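Local coordinates for austinol synthesis protein H (Emericella nidulans FGSC A4, PDB 5X9K) that takes part in the biosynthesis of the fungal meroterpenoids austinol and dehydroaustinol as a homodimeric isomerase of the Trt14 family, at residues 50-55 / 142-147; 98-103 / 109-114. One frame throughout, in Å; residues are numbered along the deposited sequence.

Contact 1 (50-55 / 142-147); sequences SFMSPS and EDFFQF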
loop_
_atom_site.group_PDB
_atom_site.type_symbol
_atom_site.label_atom_id
_atom_site.label_comp_id
_atom_site.label_asym_id
_atom_site.label_seq_id
_atom_site.Cartn_x
_atom_site.Cartn_y
_atom_site.Cartn_z
ATOM N N SER A 50 4.811 -21.587 -5.832
ATOM C CA SER A 50 5.430 -22.580 -4.964
ATOM C C SER A 50 5.875 -21.995 -3.628
ATOM O O SER A 50 6.196 -22.756 -2.709
ATOM C CB SER A 50 6.620 -23.234 -5.669
ATOM O OG SER A 50 7.736 -22.367 -5.682
ATOM N N PHE A 51 5.900 -20.674 -3.497
ATOM C CA PHE A 51 6.224 -20.024 -2.236
ATOM C C PHE A 51 4.986 -19.625 -1.439
ATOM O O PHE A 51 5.120 -18.995 -0.386
ATOM C CB PHE A 51 7.103 -18.797 -2.495
ATOM C CG PHE A 51 8.580 -19.073 -2.386
ATOM C CD1 PHE A 51 9.292 -19.574 -3.470
ATOM C CD2 PHE A 51 9.260 -18.811 -1.205
ATOM C CE1 PHE A 51 10.660 -19.824 -3.374
ATOM C CE2 PHE A 51 10.629 -19.058 -1.102
ATOM C CZ PHE A 51 11.326 -19.566 -2.190
ATOM N N MET A 52 3.790 -19.975 -1.908
ATOM C CA MET A 52 2.546 -19.704 -1.204
ATOM C C MET A 52 2.001 -21.006 -0.620
ATOM O O MET A 52 1.952 -22.031 -1.313
ATOM C CB MET A 52 1.525 -19.059 -2.147
ATOM C CG MET A 52 2.034 -17.769 -2.747
ATOM S SD MET A 52 0.920 -17.202 -4.035
ATOM C CE MET A 52 1.743 -15.778 -4.691
ATOM N N SER A 53 1.638 -20.981 0.664
ATOM C CA SER A 53 1.027 -22.157 1.258
ATOM C C SER A 53 -0.337 -22.419 0.610
ATOM O O SER A 53 -0.943 -21.516 0.022
ATOM C CB SER A 53 0.901 -21.991 2.779
ATOM O OG SER A 53 -0.020 -20.991 3.159
ATOM N N PRO A 54 -0.819 -23.666 0.655
ATOM C CA PRO A 54 -2.127 -23.958 0.028
ATOM C C PRO A 54 -3.260 -23.057 0.513
ATOM O O PRO A 54 -4.143 -22.695 -0.277
ATOM C CB PRO A 54 -2.373 -25.427 0.405
ATOM C CG PRO A 54 -1.001 -26.010 0.661
ATOM C CD PRO A 54 -0.167 -24.873 1.207
ATOM N N SER A 55 -3.250 -22.674 1.787
ATOM C CA SER A 55 -4.294 -21.845 2.381
ATOM C C SER A 55 -4.004 -20.350 2.277
ATOM O O SER A 55 -4.682 -19.553 2.935
ATOM C CB SER A 55 -4.488 -22.216 3.852
ATOM O OG SER A 55 -3.294 -21.983 4.590
ATOM N N GLU A 142 1.861 -17.140 3.712
ATOM C CA GLU A 142 0.492 -17.570 3.982
ATOM C C GLU A 142 -0.515 -16.433 3.971
ATOM O O GLU A 142 -1.717 -16.695 4.012
ATOM C CB GLU A 142 0.409 -18.310 5.332
ATOM C CG GLU A 142 0.767 -17.467 6.549
ATOM C CD GLU A 142 0.697 -18.251 7.855
ATOM O OE1 GLU A 142 0.714 -19.507 7.815
ATOM O OE2 GLU A 142 0.632 -17.605 8.920
ATOM N N ASP A 143 -0.065 -15.186 3.915
ATOM C CA ASP A 143 -0.968 -14.075 3.644
ATOM C C ASP A 143 -0.202 -13.062 2.810
ATOM O O ASP A 143 0.883 -12.628 3.196
ATOM C CB ASP A 143 -1.504 -13.463 4.937
ATOM C CG ASP A 143 -2.760 -12.617 4.708
ATOM O OD1 ASP A 143 -2.661 -11.541 4.078
ATOM O OD2 ASP A 143 -3.854 -13.040 5.144
ATOM N N PHE A 144 -0.744 -12.732 1.645
ATOM C CA PHE A 144 -0.083 -11.917 0.625
ATOM C C PHE A 144 -0.983 -10.700 0.416
ATOM O O PHE A 144 -1.952 -10.761 -0.345
ATOM C CB PHE A 144 0.116 -12.740 -0.662
ATOM C CG PHE A 144 0.720 -11.983 -1.821
ATOM C CD1 PHE A 144 1.342 -10.740 -1.651
ATOM C CD2 PHE A 144 0.680 -12.532 -3.094
ATOM C CE1 PHE A 144 1.881 -10.065 -2.730
ATOM C CE2 PHE A 144 1.237 -11.862 -4.184
ATOM C CZ PHE A 144 1.832 -10.624 -3.999
ATOM N N PHE A 145 -0.666 -9.612 1.123
ATOM C CA PHE A 145 -1.340 -8.323 0.971
ATOM C C PHE A 145 -0.569 -7.503 -0.054
ATOM O O PHE A 145 0.659 -7.407 0.017
ATOM C CB PHE A 145 -1.404 -7.602 2.333
ATOM C CG PHE A 145 -1.806 -6.125 2.281
ATOM C CD1 PHE A 145 -0.909 -5.142 1.869
ATOM C CD2 PHE A 145 -3.050 -5.723 2.745
ATOM C CE1 PHE A 145 -1.277 -3.771 1.874
ATOM C CE2 PHE A 145 -3.419 -4.369 2.751
ATOM C CZ PHE A 145 -2.530 -3.399 2.311
ATOM N N GLN A 146 -1.275 -6.927 -1.012
ATOM C CA GLN A 146 -0.648 -5.932 -1.870
ATOM C C GLN A 146 -1.549 -4.722 -2.000
ATOM O O GLN A 146 -2.776 -4.845 -2.053
ATOM C CB GLN A 146 -0.309 -6.499 -3.242
ATOM C CG GLN A 146 -1.465 -6.709 -4.155
ATOM C CD GLN A 146 -1.006 -7.250 -5.479
ATOM O OE1 GLN A 146 -0.480 -6.509 -6.313
ATOM N NE2 GLN A 146 -1.171 -8.553 -5.675
ATOM N N PHE A 147 -0.933 -3.549 -1.986
ATOM C CA PHE A 147 -1.628 -2.287 -2.189
ATOM C C PHE A 147 -0.999 -1.721 -3.445
ATOM O O PHE A 147 0.189 -1.376 -3.446
ATOM C CB PHE A 147 -1.483 -1.354 -0.986
ATOM C CG PHE A 147 -2.420 -0.159 -1.015
ATOM C CD1 PHE A 147 -2.249 0.851 -1.944
ATOM C CD2 PHE A 147 -3.452 -0.051 -0.085
ATOM C CE1 PHE A 147 -3.099 1.950 -1.964
ATOM C CE2 PHE A 147 -4.317 1.054 -0.088
ATOM C CZ PHE A 147 -4.127 2.057 -1.040
HETATM O O HOH W 1 0.172 -21.638 6.014
HETATM O O HOH W 2 -4.240 -17.568 5.701
#
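The methyl end of M52 reaches the ring of F144, with CE 3.8 Å from F144 CD2 and 4.0 Å from F144 CE2. M52 gets there by stretching out: CG is anti to its own carbonyl carbon, and the chain stays extended through SD (chi3 -176°), which delivers CE obliquely to the CD2-CE2 bond of the ring. F144 does its share by turning CG anti to its backbone N (chi1 177°), which swings the phenyl alongside the M52 methyl. The meeting is purely apolar and buried.

Further along, the character changes. S53 and E142 are the closest pair in the backbone, CA to CA 5.4 Å, and S53 OG sits 3.5 Å from E142 CB. No direct hydrogen bond joins 50-55 to 142-147, and water does that work. One water lies 2.9 Å from S53 OG and donates to E142 OE1 at 2.8 Å. A second donates to E142 O at 3.2 Å and, weakly, to S55 O. The extended chain of E142 carries the carboxylate past S53. Its other oxygen, OE2, takes a salt bridge from R107 and a hydrogen bond from Q133 NE2, so both oxygens of the carboxylate have partners, which should limit its rotation.

E142 and D143 together face Q133 in a classic beta bulge on strand 141-148. F51 and S53 bond through their backbones to V141, just before the bulge. On the apolar side, F36 of helix 26-38 packs against M52 and meets F144 edge-to-face, as does Y130 of strand 122-134, while L58 of strand 56-61 also touches the F144 ring.

Contact 2 (98-103 / 109-114); sequences AEPVID and VVLHIE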
loop_
_atom_site.group_PDB
_atom_site.type_symbol
_atom_site.label_atom_id
_atom_site.label_comp_id
_atom_site.label_asym_id
_atom_site.label_seq_id
_atom_site.Cartn_x
_atom_site.Cartn_y
_atom_site.Cartn_z
ATOM N N ALA A 98 14.224 2.139 0.812
ATOM C CA ALA A 98 13.031 1.659 1.511
ATOM C C ALA A 98 13.418 0.463 2.367
ATOM O O ALA A 98 13.418 -0.680 1.907
ATOM C CB ALA A 98 11.930 1.296 0.523
ATOM N N GLU A 99 13.734 0.721 3.632
ATOM C CA GLU A 99 14.109 -0.370 4.527
ATOM C C GLU A 99 12.885 -1.228 4.860
ATOM O O GLU A 99 11.802 -0.689 5.123
ATOM C CB GLU A 99 14.752 0.172 5.800
ATOM C CG GLU A 99 16.277 0.050 5.779
ATOM C CD GLU A 99 16.965 0.886 6.845
ATOM O OE1 GLU A 99 16.891 0.518 8.039
ATOM O OE2 GLU A 99 17.582 1.915 6.483
ATOM N N PRO A 100 13.018 -2.551 4.826
ATOM C CA PRO A 100 11.876 -3.406 5.183
ATOM C C PRO A 100 11.410 -3.154 6.605
ATOM O O PRO A 100 12.206 -2.910 7.515
ATOM C CB PRO A 100 12.443 -4.825 5.023
ATOM C CG PRO A 100 13.551 -4.659 4.014
ATOM C CD PRO A 100 14.163 -3.330 4.345
ATOM N N VAL A 101 10.099 -3.213 6.788
ATOM C CA VAL A 101 9.465 -3.124 8.094
ATOM C C VAL A 101 9.064 -4.534 8.504
ATOM O O VAL A 101 8.284 -5.196 7.801
ATOM C CB VAL A 101 8.249 -2.188 8.054
ATOM C CG1 VAL A 101 7.575 -2.156 9.395
ATOM C CG2 VAL A 101 8.703 -0.788 7.637
ATOM N N ILE A 102 9.603 -5.012 9.623
ATOM C CA ILE A 102 9.446 -6.408 10.004
ATOM C C ILE A 102 8.783 -6.479 11.366
ATOM O O ILE A 102 9.291 -5.917 12.345
ATOM C CB ILE A 102 10.788 -7.160 10.012
ATOM C CG1 ILE A 102 11.493 -6.976 8.662
ATOM C CG2 ILE A 102 10.541 -8.659 10.311
ATOM C CD1 ILE A 102 12.850 -7.662 8.568
ATOM N N ASP A 103 7.653 -7.177 11.422
ATOM C CA ASP A 103 6.936 -7.480 12.655
ATOM C C ASP A 103 7.273 -8.935 12.975
ATOM O O ASP A 103 6.591 -9.866 12.539
ATOM C CB ASP A 103 5.440 -7.260 12.465
ATOM C CG ASP A 103 4.648 -7.372 13.750
ATOM O OD1 ASP A 103 5.128 -8.015 14.722
ATOM O OD2 ASP A 103 3.516 -6.826 13.778
ATOM N N VAL A 109 6.441 -9.076 6.962
ATOM C CA VAL A 109 7.446 -8.229 6.346
ATOM C C VAL A 109 6.716 -7.259 5.437
ATOM O O VAL A 109 5.930 -7.683 4.582
ATOM C CB VAL A 109 8.473 -9.037 5.541
ATOM C CG1 VAL A 109 9.440 -8.096 4.871
ATOM C CG2 VAL A 109 9.206 -10.083 6.443
ATOM N N VAL A 110 6.976 -5.972 5.616
ATOM C CA VAL A 110 6.349 -4.920 4.819
ATOM C C VAL A 110 7.400 -4.340 3.886
ATOM O O VAL A 110 8.485 -3.943 4.336
ATOM C CB VAL A 110 5.742 -3.818 5.703
ATOM C CG1 VAL A 110 5.030 -2.786 4.823
ATOM C CG2 VAL A 110 4.753 -4.422 6.680
ATOM N N LEU A 111 7.074 -4.269 2.592
ATOM C CA LEU A 111 8.030 -3.849 1.575
ATOM C C LEU A 111 7.404 -2.823 0.651
ATOM O O LEU A 111 6.271 -3.001 0.198
ATOM C CB LEU A 111 8.502 -5.032 0.735
ATOM C CG LEU A 111 9.228 -6.148 1.480
ATOM C CD1 LEU A 111 9.377 -7.368 0.597
ATOM C CD2 LEU A 111 10.596 -5.648 1.940
ATOM N N HIS A 112 8.157 -1.765 0.355
ATOM C CA HIS A 112 7.799 -0.837 -0.710
ATOM C C HIS A 112 8.471 -1.337 -1.990
ATOM O O HIS A 112 9.698 -1.272 -2.129
ATOM C CB HIS A 112 8.220 0.584 -0.330
ATOM C CG HIS A 112 7.745 1.624 -1.286
ATOM N ND1 HIS A 112 8.170 2.933 -1.228
ATOM C CD2 HIS A 112 6.871 1.552 -2.318
ATOM C CE1 HIS A 112 7.595 3.618 -2.196
ATOM N NE2 HIS A 112 6.798 2.806 -2.871
ATOM N N ILE A 113 7.661 -1.846 -2.924
ATOM C CA ILE A 113 8.121 -2.601 -4.084
ATOM C C ILE A 113 7.939 -1.785 -5.356
ATOM O O ILE A 113 6.914 -1.117 -5.534
ATOM C CB ILE A 113 7.334 -3.920 -4.198
ATOM C CG1 ILE A 113 7.614 -4.810 -2.994
ATOM C CG2 ILE A 113 7.639 -4.637 -5.530
ATOM C CD1 ILE A 113 8.938 -5.466 -3.070
ATOM N N GLU A 114 8.909 -1.896 -6.264
ATOM C CA GLU A 114 8.794 -1.413 -7.638
ATOM C C GLU A 114 8.751 -2.606 -8.581
ATOM O O GLU A 114 9.573 -3.519 -8.472
ATOM C CB GLU A 114 9.982 -0.519 -7.991
ATOM C CG GLU A 114 9.975 0.836 -7.316
ATOM C CD GLU A 114 11.214 1.637 -7.666
ATOM O OE1 GLU A 114 12.261 1.008 -7.937
ATOM O OE2 GLU A 114 11.130 2.885 -7.679
HETATM O O HOH W 3 10.737 -1.722 1.794
#
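V101 and V110 face each other as an antiparallel hydrogen-bonded pair. V101 N donates to V110 O at 3.0 Å, and V110 N returns the bond to V101 O at 2.7 Å. Both bonds are nearly straight, at 168° and 162°. The two valine side chains leave the sheet on the same face, their CB atoms 3.8 Å apart. On the opposite face I102 and V109 form the next, non-hydrogen-bonded pair, where I102 CG2 comes within 4.3 Å of V109 CG2.

Before V101 the chains part, and side chains take over from backbone bonds. L111 holds CG anti to its carbonyl carbon (chi1 -61°), and its CD2 meets the P100 ring at CB, 3.7 Å away, and equally at CG. Farther out, a water bridges the widened gap by donating to A98 O and accepting from H112 N, while A98 CB rests against H112 CB at 3.9 Å.

The next shell fixes these pieces. H112 NE2 is hydrogen-bonded to E127 OE1, and the imidazole meets F61 and F145 of the second subunit edge-to-face. Helix 26-38 backs I102 and V109, and strand 122-134 pairs with the far edge of 109-114. D103 OD2 accepts I102 N of the second subunit, a bond the dimer repeats in reverse. This is a beta hairpin with a short outer strand set at the dimer interface of a curved, helix-backed sheet, consistent with an NTF2-like fold.

Overall arrangement
Both contacts are largely buried and reach the same sheet, yet they do not touch: their centres lie 16 Å apart and their nearest atoms about 7 Å. Strand 122-134 runs between strands 108-119 and 141-148 and ties them together, and helix 26-38 packs against both contacts. Contact 1 is the nearer to the centre of the chain and joins parts far apart in sequence through an apolar meeting and bridging waters. Contact 2 is a local hairpin held by paired backbone bonds. Both also reach the second subunit, contact 2 with more of its residues than contact 1.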